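Putative efflux transporter (Bacteroides eggerthii, PDB 4L8J) probably serves as the periplasmic membrane-fusion (adaptor) subunit of an HlyD-type efflux or secretion system, bridging inner-membrane transporter and outer-membrane channel. Local coordinates at residues A79-E82 / T83-Q87; R93-G96 / R97-I100; L102-Y105 / E106-V109. One frame throughout, in Å; residues are numbered along the deposited sequence. Where two conformers were deposited one is given.

Contact 1. Residues A79-E82 / T83-Q87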
loop_
_atom_site.group_PDB
_atom_site.type_symbol
_atom_site.label_atom_id
_atom_site.label_comp_id
_atom_site.label_asym_id
_atom_site.label_seq_id
_atom_site.Cartn_x
_atom_site.Cartn_y
_atom_site.Cartn_z
ATOM N N ALA A 79 -52.610 70.053 -11.564
ATOM C CA ALA A 79 -53.567 71.082 -11.165
ATOM C C ALA A 79 -54.970 70.456 -10.949
ATOM O O ALA A 79 -55.553 70.662 -9.885
ATOM C CB ALA A 79 -53.620 72.186 -12.208
ATOM N N ALA A 80 -55.457 69.628 -11.906
ATOM C CA ALA A 80 -56.762 68.955 -11.802
ATOM C C ALA A 80 -56.831 68.047 -10.560
ATOM O O ALA A 80 -57.853 68.030 -9.886
ATOM C CB ALA A 80 -57.061 68.161 -13.063
ATOM N N TYR A 81 -55.725 67.359 -10.219
ATOM C CA TYR A 81 -55.649 66.508 -9.032
ATOM C C TYR A 81 -55.720 67.350 -7.777
ATOM O O TYR A 81 -56.443 66.993 -6.864
ATOM C CB TYR A 81 -54.363 65.648 -9.018
ATOM C CG TYR A 81 -54.147 64.941 -7.699
ATOM C CD1 TYR A 81 -54.836 63.771 -7.392
ATOM C CD2 TYR A 81 -53.306 65.478 -6.727
ATOM C CE1 TYR A 81 -54.687 63.145 -6.157
ATOM C CE2 TYR A 81 -53.147 64.860 -5.487
ATOM C CZ TYR A 81 -53.840 63.691 -5.208
ATOM O OH TYR A 81 -53.677 63.062 -3.998
ATOM N N GLU A 82 -54.944 68.444 -7.711
ATOM C CA GLU A 82 -54.913 69.330 -6.550
ATOM C C GLU A 82 -56.282 69.962 -6.266
ATOM O O GLU A 82 -56.660 70.052 -5.093
ATOM C CB GLU A 82 -53.857 70.412 -6.733
ATOM C CG GLU A 82 -52.462 69.859 -6.504
ATOM C CD GLU A 82 -51.317 70.757 -6.920
ATOM O OE1 GLU A 82 -51.566 71.932 -7.276
ATOM O OE2 GLU A 82 -50.162 70.277 -6.875
ATOM N N THR A 83 -57.023 70.385 -7.323
ATOM C CA THR A 83 -58.380 70.947 -7.184
ATOM C C THR A 83 -59.346 69.849 -6.708
ATOM O O THR A 83 -60.139 70.101 -5.802
ATOM C CB THR A 83 -58.872 71.569 -8.513
ATOM O OG1 THR A 83 -57.961 72.571 -8.933
ATOM C CG2 THR A 83 -60.268 72.188 -8.402
ATOM N N ALA A 84 -59.290 68.639 -7.306
ATOM C CA ALA A 84 -60.192 67.544 -6.901
ATOM C C ALA A 84 -59.920 67.110 -5.469
ATOM O O ALA A 84 -60.866 66.844 -4.732
ATOM C CB ALA A 84 -60.060 66.358 -7.841
ATOM N N ALA A 85 -58.637 67.070 -5.058
ATOM C CA ALA A 85 -58.264 66.688 -3.692
ATOM C C ALA A 85 -58.795 67.716 -2.661
ATOM O O ALA A 85 -59.333 67.323 -1.629
ATOM C CB ALA A 85 -56.739 66.540 -3.582
ATOM N N ALA A 86 -58.656 69.020 -2.958
ATOM C CA ALA A 86 -59.123 70.096 -2.082
ATOM C C ALA A 86 -60.659 70.061 -1.965
ATOM O O ALA A 86 -61.184 70.233 -0.854
ATOM C CB ALA A 86 -58.655 71.440 -2.607
ATOM N N GLN A 87 -61.361 69.826 -3.118
ATOM C CA GLN A 87 -62.815 69.768 -3.127
ATOM C C GLN A 87 -63.328 68.564 -2.291
ATOM O O GLN A 87 -64.273 68.762 -1.532
ATOM C CB GLN A 87 -63.390 69.760 -4.557
ATOM C CG GLN A 87 -64.887 70.134 -4.614
ATOM C CD GLN A 87 -65.130 71.547 -4.122
ATOM O OE1 GLN A 87 -64.682 72.513 -4.723
ATOM N NE2 GLN A 87 -65.755 71.696 -2.964
#

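Contact 2. Residues R93-G96 / R97-I100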
loop_
_atom_site.group_PDB
_atom_site.type_symbol
_atom_site.label_atom_id
_atom_site.label_comp_id
_atom_site.label_asym_id
_atom_site.label_seq_id
_atom_site.Cartn_x
_atom_site.Cartn_y
_atom_site.Cartn_z
ATOM N N ARG A 93 -65.674 67.504 5.298
ATOM C CA ARG A 93 -66.039 68.392 6.400
ATOM C C ARG A 93 -67.510 68.778 6.336
ATOM O O ARG A 93 -68.168 68.722 7.373
ATOM C CB ARG A 93 -65.145 69.634 6.422
ATOM C CG ARG A 93 -63.864 69.420 7.213
ATOM C CD ARG A 93 -63.273 70.729 7.742
ATOM N NE ARG A 93 -63.260 71.806 6.746
ATOM C CZ ARG A 93 -62.357 71.936 5.779
ATOM N NH1 ARG A 93 -61.371 71.053 5.656
ATOM N NH2 ARG A 93 -62.436 72.944 4.922
ATOM N N LEU A 94 -68.037 69.113 5.124
ATOM C CA LEU A 94 -69.446 69.454 4.869
ATOM C C LEU A 94 -70.394 68.272 5.133
ATOM O O LEU A 94 -71.510 68.473 5.639
ATOM C CB LEU A 94 -69.640 69.918 3.408
ATOM C CG LEU A 94 -69.112 71.294 2.992
ATOM C CD1 LEU A 94 -69.240 71.475 1.496
ATOM C CD2 LEU A 94 -69.874 72.405 3.669
ATOM N N LEU A 95 -69.999 67.046 4.707
ATOM C CA LEU A 95 -70.842 65.869 4.928
ATOM C C LEU A 95 -70.863 65.508 6.416
ATOM O O LEU A 95 -71.916 65.145 6.921
ATOM C CB LEU A 95 -70.370 64.660 4.073
ATOM C CG LEU A 95 -71.227 63.381 4.145
ATOM C CD1 LEU A 95 -72.644 63.617 3.596
ATOM C CD2 LEU A 95 -70.566 62.272 3.383
ATOM N N GLY A 96 -69.704 65.611 7.080
ATOM C CA GLY A 96 -69.508 65.334 8.504
ATOM C C GLY A 96 -70.422 66.114 9.441
ATOM O O GLY A 96 -70.611 65.712 10.597
ATOM N N ARG A 97 -71.001 67.236 8.943
ATOM C CA ARG A 97 -71.949 68.085 9.660
ATOM C C ARG A 97 -73.263 68.134 8.874
ATOM O O ARG A 97 -74.145 68.939 9.184
ATOM C CB ARG A 97 -71.368 69.504 9.921
ATOM C CG ARG A 97 -71.310 70.450 8.710
ATOM C CD ARG A 97 -71.291 71.901 9.169
ATOM N NE ARG A 97 -70.971 72.832 8.087
ATOM C CZ ARG A 97 -69.737 73.182 7.744
ATOM N NH1 ARG A 97 -68.691 72.679 8.388
ATOM N NH2 ARG A 97 -69.538 74.036 6.750
ATOM N N GLN A 98 -73.391 67.255 7.859
ATOM C CA GLN A 98 -74.578 67.091 6.999
ATOM C C GLN A 98 -74.986 68.386 6.246
ATOM O O GLN A 98 -76.160 68.575 5.958
ATOM C CB GLN A 98 -75.774 66.519 7.808
ATOM C CG GLN A 98 -75.456 65.193 8.521
ATOM C CD GLN A 98 -75.214 64.063 7.545
ATOM O OE1 GLN A 98 -75.741 64.050 6.423
ATOM N NE2 GLN A 98 -74.465 63.056 7.979
ATOM N N ALA A 99 -74.003 69.214 5.842
ATOM C CA ALA A 99 -74.227 70.455 5.087
ATOM C C ALA A 99 -74.373 70.222 3.557
ATOM O O ALA A 99 -74.830 71.124 2.837
ATOM C CB ALA A 99 -73.092 71.420 5.351
ATOM N N ILE A 100 -74.004 69.005 3.071
ATOM C CA ILE A 100 -74.053 68.613 1.655
ATOM C C ILE A 100 -74.711 67.241 1.500
ATOM O O ILE A 100 -74.705 66.462 2.455
ATOM C CB ILE A 100 -72.586 68.617 1.108
ATOM C CG1 ILE A 100 -72.531 68.774 -0.420
ATOM C CG2 ILE A 100 -71.730 67.432 1.615
ATOM C CD1 ILE A 100 -71.076 69.083 -0.978
HETATM O O HOH W 1 -66.026 73.118 8.315
#

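Contact 3. Residues L102-Y105 / E106-V109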
loop_
_atom_site.group_PDB
_atom_site.type_symbol
_atom_site.label_atom_id
_atom_site.label_comp_id
_atom_site.label_asym_id
_atom_site.label_seq_id
_atom_site.Cartn_x
_atom_site.Cartn_y
_atom_site.Cartn_z
ATOM N N LEU A 102 -75.126 63.306 0.219
ATOM C CA LEU A 102 -74.214 62.200 0.027
ATOM C C LEU A 102 -73.912 62.052 -1.481
ATOM O O LEU A 102 -72.764 61.789 -1.846
ATOM C CB LEU A 102 -74.731 60.883 0.618
ATOM C CG LEU A 102 -73.720 59.768 0.412
ATOM C CD1 LEU A 102 -72.757 59.630 1.561
ATOM C CD2 LEU A 102 -74.321 58.552 -0.175
ATOM N N GLN A 103 -74.935 62.280 -2.332
ATOM C CA GLN A 103 -74.874 62.261 -3.794
ATOM C C GLN A 103 -73.746 63.160 -4.305
ATOM O O GLN A 103 -72.974 62.731 -5.148
ATOM C CB GLN A 103 -76.218 62.747 -4.379
ATOM C CG GLN A 103 -76.302 62.677 -5.909
ATOM C CD GLN A 103 -77.476 63.430 -6.497
ATOM O OE1 GLN A 103 -78.642 63.223 -6.131
ATOM N NE2 GLN A 103 -77.199 64.269 -7.483
ATOM N N GLU A 104 -73.682 64.409 -3.803
ATOM C CA GLU A 104 -72.688 65.407 -4.175
ATOM C C GLU A 104 -71.321 64.984 -3.654
ATOM O O GLU A 104 -70.358 65.068 -4.402
ATOM C CB GLU A 104 -73.088 66.813 -3.660
ATOM C CG GLU A 104 -72.189 67.949 -4.115
ATOM C CD GLU A 104 -71.957 68.140 -5.600
ATOM O OE1 GLU A 104 -72.900 67.910 -6.389
ATOM O OE2 GLU A 104 -70.853 68.607 -5.965
ATOM N N TYR A 105 -71.243 64.489 -2.400
ATOM C CA TYR A 105 -69.998 63.992 -1.822
ATOM C C TYR A 105 -69.444 62.834 -2.675
ATOM O O TYR A 105 -68.252 62.808 -2.977
ATOM C CB TYR A 105 -70.203 63.533 -0.358
ATOM C CG TYR A 105 -68.969 62.875 0.224
ATOM C CD1 TYR A 105 -67.888 63.634 0.642
ATOM C CD2 TYR A 105 -68.881 61.492 0.345
ATOM C CE1 TYR A 105 -66.717 63.034 1.093
ATOM C CE2 TYR A 105 -67.724 60.882 0.844
ATOM C CZ TYR A 105 -66.657 61.661 1.241
ATOM O OH TYR A 105 -65.493 61.096 1.694
ATOM N N GLU A 106 -70.314 61.892 -3.060
ATOM C CA GLU A 106 -69.952 60.713 -3.857
ATOM C C GLU A 106 -69.394 61.102 -5.214
ATOM O O GLU A 106 -68.399 60.531 -5.652
ATOM C CB GLU A 106 -71.158 59.817 -4.047
ATOM C CG GLU A 106 -70.810 58.539 -4.802
ATOM C CD GLU A 106 -71.990 57.609 -4.921
ATOM O OE1 GLU A 106 -73.108 58.057 -4.585
ATOM O OE2 GLU A 106 -71.795 56.427 -5.285
ATOM N N ILE A 107 -70.042 62.064 -5.879
ATOM C CA ILE A 107 -69.573 62.606 -7.153
ATOM C C ILE A 107 -68.153 63.136 -6.945
ATOM O O ILE A 107 -67.276 62.825 -7.743
ATOM C CB ILE A 107 -70.560 63.695 -7.691
ATOM C CG1 ILE A 107 -71.870 63.031 -8.220
ATOM C CG2 ILE A 107 -69.914 64.568 -8.779
ATOM C CD1 ILE A 107 -73.119 64.020 -8.403
ATOM N N SER A 108 -67.911 63.892 -5.854
ATOM C CA SER A 108 -66.578 64.458 -5.606
ATOM C C SER A 108 -65.547 63.355 -5.300
ATOM O O SER A 108 -64.400 63.482 -5.730
ATOM C CB SER A 108 -66.627 65.532 -4.517
ATOM O OG SER A 108 -66.745 65.018 -3.201
ATOM N N VAL A 109 -65.951 62.228 -4.682
ATOM C CA VAL A 109 -65.002 61.109 -4.461
ATOM C C VAL A 109 -64.639 60.439 -5.811
ATOM O O VAL A 109 -63.472 60.079 -6.045
ATOM C CB VAL A 109 -65.556 60.057 -3.463
ATOM C CG1 VAL A 109 -64.656 58.832 -3.395
ATOM C CG2 VAL A 109 -65.736 60.665 -2.073
#

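Contact 1. Residues A79-E82 / T83-Q87
Tyr81 and Ala85 meet one turn apart on helix 68-95, the first arm of the alpha-helical hairpin of this HlyD-type protein. The Tyr81 ring stands out from the helix with CG trans to the backbone N (chi1 170°), and the Ala85 methyl lies over one of its faces, CB 4.4 Å from CZ, a loose contact. That side of the helix looks at helix 102-127: the ring also meets those of Tyr112 and Tyr119, its hydroxyl is hydrogen-bonded to that of Tyr112, and Ala84 packs on Ala115 and Ala85 on Tyr112. Glu82 points elsewhere, its extended chain running back along the helix to a salt bridge with Lys78. Regular i to i+4 backbone bonds hold the turn, among them Ala85 N to Tyr81 O at 2.8 Å. Thr83 adds a side-chain bond of its own. With chi1 at -58° its hydroxyl folds back beside its own N, and both reach the carbonyl of Ala79: Thr83 N approaches nearly end-on at 3.0 Å, whereas Thr83 OG1 donates to Ala79 O from above the carbonyl plane, 3.2 Å away.

Contact 2. Residues R93-G96 / R97-I100
Arg97 reaches back over Leu94, its guanidinium NH2 3.5 Å from Leu94 CD2, the two side chains crossing at a slant. Its CG sits in the cramped place between backbone N and carbonyl carbon (chi1 75°), from where the extended chain lies across the last helical turn and CG passes near the carbonyl oxygens of Arg93 and Leu94. At the far end Arg97 NH1 gives a hydrogen bond of 2.7 Å to a water O lying in the guanidinium plane. The same water takes a weak, longer bond from Arg93 NE, so it sits between two like charges and would be expected to ease their repulsion. Gln98 follows with positive phi (58°), as C-prime residue of the Schellman motif that ends helix 68-95 at the tip of the hairpin. Gln98 N donates to Leu95 O at 2.7 Å, well above the carbonyl plane, closing a type I turn from Leu95 to Gln98; its side chain, bent at chi2, curls back so that CD comes close to the same oxygen. Ala99 supplies the second bond of the motif, Ala99 N to Leu94 O at 2.6 Å, while its methyl rests against Leu94 CD2, 3.8 Å from CB. Ile100 turns its side chain toward the helix end in an extended backbone. Its CG2 packs against the start of both leucine side chains, 3.7 Å from Leu94 CB and 3.9 Å from Leu95 CB, and Ile100 CD1 crosses Leu94 at a slant and reaches its CD1.

Contact 3. Residues L102-Y105 / E106-V109
Val109 sets its CG2 methyl over one face of the Tyr105 ring, 3.8 Å from the centroid and 26° off the ring normal, a CH-pi contact between residues one helical turn apart. The methyl is displaced toward the rim and comes closest to the ring at Tyr105 CE2, 3.5 Å from Val109 CG2. Two torsions bring them together: Tyr105 holds CG trans to its N (chi1 174°), carrying the ring outward from the helix with a slight lean toward the Val109 end, and Val109 keeps CG2 beside its own N, near the Tyr105 carbonyl. That carbonyl oxygen is gripped twice. Val109 N donates to Tyr105 O in the carbonyl plane at 2.9 Å, and Ser108 OG, folded back between its own N and carbonyl carbon, donates to Tyr105 O at 2.7 Å. On another side of the helix Gln103 and Ile107 run side by side, Gln103 NE2 4.2 Å from Ile107 CD1.

Farther out, helix 68-95 completes the setting. Asn91, Lys92 and Leu95 touch Tyr105. At the start of helix 102-127, Ser101 OG is hydrogen-bonded to Glu104 N. The buried Ser108 hydroxyl has both a carbonyl and an amide as partners: it donates to Tyr105 O and is hydrogen-bonded to Asn91 ND2 of the other arm, so this polar group is satisfied between the helices of the hairpin.

Along the chain the three contacts follow in series, none enclosing or crossing another. Contact 1 lies within helix 68-95, contact 2 ends that helix and begins the reversal, and contact 3 opens helix 102-127 on the way back. Each is a local turn; the reversal itself brings the later helix against the earlier one. Contacts 2 and 3 touch through Leu95, whose CD2 lies 3.6 Å from Tyr105 CD2 and also packs on Leu102. Contact 1 stands apart, its centre about 19 Å from that of contact 2 and 14 Å from that of contact 3. Contacts 2 and 3 lie at the hairpin tip and contact 1 about midway along the first arm.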